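Beta-agarase B (Zobellia galactanivorans, PDB 4ATF) cleaves the beta-1,4-linkages of agarose at random with retention of anomeric configuration, releasing mainly the tetramer, as a glycoside hydrolase of family 16. Local coordinates at residues Asp94-Gly99 / Thr278-Asp283. The protein carries 1 engineered substitution. Residues are numbered along the deposited sequence; the frame is centred on the assembly and turned at random.
Sequences DKINMG and TYTPTD
I96 meets P281 and T280 through one methyl group. Its CD1 lies 3.9 Å from CD of P281, the ring carbon next to the proline nitrogen. The same CD1 is 4.2 Å from OG1 of T280, so one terminal carbon touches two successive residues of the 278-283 loop. CG1 of I96 is anti to the carbonyl carbon (chi1 -54°), and the extended chi2 of 165° carries CD1 out from the strand to the proline. With chi1 at -173°, T280 turns OG1 away from its own backbone N and toward the methyl. OG1 meets the methyl by van der Waals contact alone; its hydrogen bond is made with OD2 of D263.

The tight part is this small buried patch, where I96 also packs on A87 and R89 of the neighbouring strand 82-89. The backbones stay well apart, with 9.0 Å between CA of I96 and CA of P281. No hydrogen bond joins the two segments directly. The loose side lies at D94 and D283, both exposed. There R89 links the segments indirectly: it bonds to O of D94 and to O of P281, and forms a salt bridge with D283. T282 then stands at the N-cap of helix 283-286.

The contact sets a connecting loop against strand 96-103. Y279 of this loop belongs to the glycan pocket, while the side chain of T280 is about 14 Å from a bound galactose and a bound anhydrogalactose. This is loop-on-sheet packing against a strand of the GH16 beta-sandwich, a concanavalin-like jelly roll whose cleft binds the agarose chain.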
loop_
_atom_site.group_PDB
_atom_site.type_symbol
_atom_site.label_atom_id
_atom_site.label_comp_id
_atom_site.label_asym_id
_atom_site.label_seq_id
_atom_site.Cartn_x
_atom_site.Cartn_y
_atom_site.Cartn_z
ATOM N N ASP A 94 -22.563 9.394 3.918
ATOM C CA ASP A 94 -21.555 8.959 4.873
ATOM C C ASP A 94 -20.198 8.700 4.207
ATOM O O ASP A 94 -19.178 8.614 4.899
ATOM C CB ASP A 94 -22.001 7.708 5.681
ATOM C CG ASP A 94 -23.202 7.967 6.575
ATOM O OD1 ASP A 94 -23.259 9.009 7.258
ATOM O OD2 ASP A 94 -24.094 7.096 6.626
ATOM N N LYS A 95 -20.186 8.560 2.872
ATOM C CA LYS A 95 -18.942 8.304 2.129
ATOM C C LYS A 95 -17.879 9.419 2.333
ATOM O O LYS A 95 -18.203 10.587 2.683
ATOM C CB LYS A 95 -19.236 8.063 0.630
ATOM C CG LYS A 95 -19.924 6.669 0.420
ATOM C CD LYS A 95 -20.439 6.380 -0.973
ATOM C CE LYS A 95 -20.926 4.914 -1.046
ATOM N NZ LYS A 95 -19.955 4.005 -0.353
ATOM N N ILE A 96 -16.614 9.020 2.192
ATOM C CA ILE A 96 -15.501 9.926 2.301
ATOM C C ILE A 96 -14.741 9.916 0.970
ATOM O O ILE A 96 -14.253 8.871 0.534
ATOM C CB ILE A 96 -14.548 9.510 3.438
ATOM C CG1 ILE A 96 -15.351 9.366 4.747
ATOM C CG2 ILE A 96 -13.417 10.572 3.603
ATOM C CD1 ILE A 96 -14.574 8.589 5.883
ATOM N N ASN A 97 -14.676 11.062 0.315
ATOM C CA ASN A 97 -13.844 11.221 -0.883
ATOM C C ASN A 97 -12.345 11.318 -0.544
ATOM O O ASN A 97 -11.939 12.090 0.362
ATOM C CB ASN A 97 -14.262 12.507 -1.632
ATOM C CG ASN A 97 -15.692 12.468 -2.173
ATOM O OD1 ASN A 97 -16.459 13.434 -2.010
ATOM N ND2 ASN A 97 -16.055 11.375 -2.877
ATOM N N MET A 98 -11.482 10.591 -1.255
ATOM C CA MET A 98 -10.039 10.590 -0.877
ATOM C C MET A 98 -9.318 10.165 -2.162
ATOM O O MET A 98 -9.973 9.839 -3.213
ATOM C CB MET A 98 -9.752 9.667 0.343
ATOM C CG MET A 98 -10.013 8.200 0.112
ATOM S SD MET A 98 -10.075 7.241 1.683
ATOM C CE MET A 98 -11.502 7.871 2.565
ATOM N N GLY A 99 -8.004 10.213 -2.123
ATOM C CA GLY A 99 -7.186 10.012 -3.323
ATOM C C GLY A 99 -6.754 8.572 -3.607
ATOM O O GLY A 99 -6.664 7.736 -2.686
ATOM N N THR A 278 -15.375 0.260 16.129
ATOM C CA THR A 278 -15.664 1.022 14.889
ATOM C C THR A 278 -14.681 2.171 14.740
ATOM O O THR A 278 -14.669 3.102 15.562
ATOM C CB THR A 278 -17.112 1.559 14.889
ATOM O OG1 THR A 278 -17.983 0.440 14.973
ATOM C CG2 THR A 278 -17.413 2.304 13.606
ATOM N N TYR A 279 -13.813 2.051 13.757
ATOM C CA TYR A 279 -12.667 3.021 13.585
ATOM C C TYR A 279 -12.767 3.710 12.225
ATOM O O TYR A 279 -12.271 3.196 11.197
ATOM C CB TYR A 279 -11.320 2.307 13.658
ATOM C CG TYR A 279 -11.108 1.488 14.929
ATOM C CD1 TYR A 279 -10.844 2.137 16.158
ATOM C CD2 TYR A 279 -11.105 0.074 14.904
ATOM C CE1 TYR A 279 -10.617 1.417 17.333
ATOM C CE2 TYR A 279 -10.867 -0.678 16.091
ATOM C CZ TYR A 279 -10.619 0.022 17.299
ATOM O OH TYR A 279 -10.379 -0.629 18.518
ATOM N N THR A 280 -13.361 4.892 12.229
ATOM C CA THR A 280 -13.516 5.639 10.974
ATOM C C THR A 280 -13.655 7.147 11.375
ATOM O O THR A 280 -14.134 7.440 12.482
ATOM C CB THR A 280 -14.791 5.121 10.197
ATOM O OG1 THR A 280 -14.871 5.719 8.890
ATOM C CG2 THR A 280 -16.093 5.386 11.036
ATOM N N PRO A 281 -13.186 8.084 10.510
ATOM C CA PRO A 281 -13.167 9.496 10.950
ATOM C C PRO A 281 -14.569 10.048 11.213
ATOM O O PRO A 281 -15.520 9.741 10.479
ATOM C CB PRO A 281 -12.543 10.236 9.756
ATOM C CG PRO A 281 -11.776 9.197 8.991
ATOM C CD PRO A 281 -12.568 7.902 9.180
ATOM N N THR A 282 -14.716 10.802 12.278
ATOM C CA THR A 282 -15.955 11.570 12.501
ATOM C C THR A 282 -15.814 12.901 11.721
ATOM O O THR A 282 -14.704 13.227 11.245
ATOM C CB THR A 282 -16.116 11.924 14.011
ATOM O OG1 THR A 282 -14.992 12.718 14.394
ATOM C CG2 THR A 282 -16.158 10.622 14.910
ATOM N N ASP A 283 -16.909 13.668 11.617
ATOM C CA ASP A 283 -16.870 14.984 10.969
ATOM C C ASP A 283 -15.936 15.908 11.724
ATOM O O ASP A 283 -15.174 16.607 11.093
ATOM C CB ASP A 283 -18.273 15.590 10.794
ATOM C CG ASP A 283 -19.005 14.960 9.658
ATOM O OD1 ASP A 283 -18.379 14.364 8.739
ATOM O OD2 ASP A 283 -20.224 15.055 9.644
#